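Long-range contact in sweet protein mabinlin-2 chain B (Capparis masaikai, PDB 2DS2), which forms one chain of a heat-stable 2S seed storage protein that has sweetness-inducing activity: residues L14-R19 with C59-I64. Sequence-based numbering, arbitrary orientation.
Sequences LRQVDR and CNIPNI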
ATOM      1  N   LEU B  14      -0.005  -4.439   8.044  1.00 27.85           N
ATOM      2  CA  LEU B  14      -1.311  -3.851   7.802  1.00 29.23           C
ATOM      3  C   LEU B  14      -2.324  -4.305   8.854  1.00 34.23           C
ATOM      4  O   LEU B  14      -3.258  -3.570   9.184  1.00 34.18           O
ATOM      5  CB  LEU B  14      -1.793  -4.224   6.392  1.00 35.21           C
ATOM      6  CG  LEU B  14      -2.775  -3.280   5.695  1.00 38.33           C
ATOM      7  CD1 LEU B  14      -2.161  -1.886   5.599  1.00 34.58           C
ATOM      8  CD2 LEU B  14      -3.097  -3.812   4.304  1.00 35.00           C
ATOM      9  N   ARG B  15      -2.136  -5.505   9.396  1.00 31.14           N
ATOM     10  CA  ARG B  15      -3.060  -6.008  10.409  1.00 32.30           C
ATOM     11  C   ARG B  15      -2.840  -5.394  11.784  1.00 32.63           C
ATOM     12  O   ARG B  15      -3.676  -5.550  12.675  1.00 35.51           O
ATOM     13  CB  ARG B  15      -2.974  -7.536  10.509  1.00 33.51           C
ATOM     14  CG  ARG B  15      -3.471  -8.251   9.276  1.00 33.32           C
ATOM     15  CD  ARG B  15      -3.534  -9.761   9.466  1.00 39.42           C
ATOM     16  NE  ARG B  15      -3.857 -10.430   8.209  1.00 38.63           N
ATOM     17  CZ  ARG B  15      -2.978 -11.081   7.452  1.00 36.25           C
ATOM     18  NH1 ARG B  15      -1.707 -11.166   7.822  1.00 33.32           N
ATOM     19  NH2 ARG B  15      -3.369 -11.630   6.310  1.00 34.46           N
ATOM     20  N   GLN B  16      -1.729  -4.687  11.959  1.00 30.67           N
ATOM     21  CA  GLN B  16      -1.434  -4.059  13.242  1.00 35.63           C
ATOM     22  C   GLN B  16      -1.909  -2.613  13.334  1.00 38.01           C
ATOM     23  O   GLN B  16      -1.975  -2.049  14.425  1.00 40.37           O
ATOM     24  CB  GLN B  16       0.062  -4.103  13.527  1.00 38.85           C
ATOM     25  CG  GLN B  16       0.646  -5.498  13.544  1.00 33.32           C
ATOM     26  CD  GLN B  16       2.102  -5.482  13.938  1.00 34.28           C
ATOM     27  OE1 GLN B  16       2.449  -5.066  15.043  1.00 49.32           O
ATOM     28  NE2 GLN B  16       2.963  -5.922  13.036  1.00 38.07           N
ATOM     29  N   VAL B  17      -2.232  -2.007  12.198  1.00 35.17           N
ATOM     30  CA  VAL B  17      -2.702  -0.627  12.204  1.00 40.12           C
ATOM     31  C   VAL B  17      -4.202  -0.593  12.490  1.00 40.79           C
ATOM     32  O   VAL B  17      -4.920  -1.545  12.185  1.00 35.51           O
ATOM     33  CB  VAL B  17      -2.444   0.078  10.847  1.00 36.53           C
ATOM     34  CG1 VAL B  17      -0.964   0.031  10.503  1.00 38.42           C
ATOM     35  CG2 VAL B  17      -3.270  -0.572   9.760  1.00 41.99           C
ATOM     36  N   ASP B  18      -4.668   0.499  13.088  1.00 40.32           N
ATOM     37  CA  ASP B  18      -6.088   0.644  13.387  1.00 44.36           C
ATOM     38  C   ASP B  18      -6.866   0.520  12.082  1.00 41.71           C
ATOM     39  O   ASP B  18      -6.477   1.096  11.066  1.00 34.24           O
ATOM     40  CB  ASP B  18      -6.363   2.009  14.026  1.00 42.27           C
ATOM     41  CG  ASP B  18      -6.089   2.023  15.520  1.00 53.80           C
ATOM     42  OD1 ASP B  18      -4.987   1.604  15.937  1.00 45.93           O
ATOM     43  OD2 ASP B  18      -6.983   2.461  16.280  1.00 63.74           O
ATOM     44  N   ARG B  19      -7.966  -0.228  12.113  1.00 42.81           N
ATOM     45  CA  ARG B  19      -8.779  -0.440  10.921  1.00 45.80           C
ATOM     46  C   ARG B  19      -9.121   0.854  10.186  1.00 42.96           C
ATOM     47  O   ARG B  19      -9.101   0.894   8.957  1.00 43.75           O
ATOM     48  CB  ARG B  19     -10.055  -1.214  11.282  1.00 45.38           C
ATOM     49  CG  ARG B  19      -9.758  -2.561  11.937  1.00 54.32           C
ATOM     50  CD  ARG B  19     -11.005  -3.398  12.197  1.00 60.02           C
ATOM     51  NE  ARG B  19     -11.225  -4.405  11.159  1.00 64.21           N
ATOM     52  CZ  ARG B  19     -11.702  -4.147   9.944  1.00 63.34           C
ATOM     53  NH1 ARG B  19     -12.020  -2.906   9.600  1.00 64.52           N
ATOM     54  NH2 ARG B  19     -11.855  -5.132   9.069  1.00 64.13           N
ATOM     55  N   CYS B  59      -4.984  -9.038   1.653  1.00 27.86           N
ATOM     56  CA  CYS B  59      -4.539  -9.420   2.985  1.00 24.24           C
ATOM     57  C   CYS B  59      -5.651 -10.035   3.818  1.00 28.94           C
ATOM     58  O   CYS B  59      -5.421 -10.489   4.936  1.00 30.79           O
ATOM     59  CB  CYS B  59      -3.994  -8.200   3.720  1.00 29.16           C
ATOM     60  SG  CYS B  59      -2.404  -7.599   3.085  1.00 29.01           S
ATOM     61  N   ASN B  60      -6.859 -10.032   3.267  1.00 37.13           N
ATOM     62  CA  ASN B  60      -8.025 -10.580   3.940  1.00 37.01           C
ATOM     63  C   ASN B  60      -8.360  -9.867   5.246  1.00 38.19           C
ATOM     64  O   ASN B  60      -8.701 -10.498   6.247  1.00 42.29           O
ATOM     65  CB  ASN B  60      -7.846 -12.080   4.174  1.00 37.48           C
ATOM     66  CG  ASN B  60      -7.767 -12.864   2.868  1.00 49.82           C
ATOM     67  OD1 ASN B  60      -8.585 -12.674   1.966  1.00 47.90           O
ATOM     68  ND2 ASN B  60      -6.784 -13.753   2.767  1.00 48.82           N
ATOM     69  N   ILE B  61      -8.258  -8.543   5.229  1.00 35.00           N
ATOM     70  CA  ILE B  61      -8.596  -7.738   6.393  1.00 35.89           C
ATOM     71  C   ILE B  61     -10.125  -7.762   6.428  1.00 38.84           C
ATOM     72  O   ILE B  61     -10.777  -7.312   5.487  1.00 38.31           O
ATOM     73  CB  ILE B  61      -8.121  -6.278   6.230  1.00 38.54           C
ATOM     74  CG1 ILE B  61      -6.614  -6.240   5.953  1.00 45.02           C
ATOM     75  CG2 ILE B  61      -8.460  -5.479   7.476  1.00 40.80           C
ATOM     76  CD1 ILE B  61      -5.771  -6.877   7.033  1.00 39.49           C
ATOM     77  N   PRO B  62     -10.712  -8.288   7.514  1.00 40.70           N
ATOM     78  CA  PRO B  62     -12.157  -8.405   7.721  1.00 48.63           C
ATOM     79  C   PRO B  62     -13.105  -7.526   6.904  1.00 51.13           C
ATOM     80  O   PRO B  62     -13.368  -7.807   5.734  1.00 60.38           O
ATOM     81  CB  PRO B  62     -12.290  -8.189   9.219  1.00 49.05           C
ATOM     82  CG  PRO B  62     -11.130  -8.970   9.726  1.00 45.29           C
ATOM     83  CD  PRO B  62      -9.995  -8.596   8.765  1.00 43.78           C
ATOM     84  N   ASN B  63     -13.629  -6.472   7.519  1.00 50.87           N
ATOM     85  CA  ASN B  63     -14.582  -5.598   6.838  1.00 48.61           C
ATOM     86  C   ASN B  63     -13.992  -4.376   6.157  1.00 39.75           C
ATOM     87  O   ASN B  63     -14.340  -3.249   6.489  1.00 45.41           O
ATOM     88  CB  ASN B  63     -15.666  -5.155   7.822  1.00 55.59           C
ATOM     89  CG  ASN B  63     -16.581  -6.290   8.223  1.00 59.59           C
ATOM     90  OD1 ASN B  63     -17.357  -6.790   7.410  1.00 65.15           O
ATOM     91  ND2 ASN B  63     -16.489  -6.708   9.479  1.00 64.35           N
ATOM     92  N   ILE B  64     -13.104  -4.603   5.197  1.00 39.60           N
ATOM     93  CA  ILE B  64     -12.485  -3.516   4.456  1.00 39.02           C
ATOM     94  C   ILE B  64     -12.263  -3.975   3.027  1.00 39.47           C
ATOM     95  O   ILE B  64     -11.586  -4.973   2.785  1.00 45.55           O
ATOM     96  CB  ILE B  64     -11.117  -3.108   5.052  1.00 44.67           C
ATOM     97  CG1 ILE B  64     -11.281  -2.724   6.521  1.00 47.27           C
ATOM     98  CG2 ILE B  64     -10.538  -1.926   4.275  1.00 34.30           C
ATOM     99  CD1 ILE B  64      -9.979  -2.372   7.208  1.00 52.70           C
TER
HETATM  100  O   HOH W   1      -6.428 -10.877   8.253  1.00 40.31           O
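The guanidinium of Arg19 lies against Ile61, whose CG2 lies over one face, while Pro62 CB and the backbone N of Asn63 sit at its edge, near the plane. Ile64 approaches obliquely, its CD1 and CG1 both 3.2 Å from Arg19 NH1. The Arg19 chain bends at chi3 (98°), and its side chain crosses that of Pro62 at about a right angle. These approaches are short, and Arg19 NH2 and Asn63 N, two donors, stand 2.7 Å apart without a hydrogen bond, so the exact placing of the guanidinium is doubtful. The second guanidinium illustrates how an arginine can grip a carbonyl just beyond a helix end: Arg15 NH2 donates to Cys59 O over 2.7 Å, a bent bond (140° at the hydrogen) whose acceptor is tilted from the guanidinium plane. Arg15 NE reaches water 1 at 2.6 Å, and the water donates to Asn60 O, giving a second link to the same turn. Nearer the backbone, Arg15 CG lies 3.5 Å from Ile61 CD1; Leu14 CD2 meets Cys59 SG at 4.0 Å. Ile64 also packs on Val22 and Pro56; an alanine here would probably lose the Arg19 contacts and open a gap beside both. Asn60 ends helix 42-58 in a Schellman motif, and the Cys11-Cys59 disulfide ties that end to helix 6-14, a join characteristic of the disulfide-braced, all-helical fold of 2S albumins.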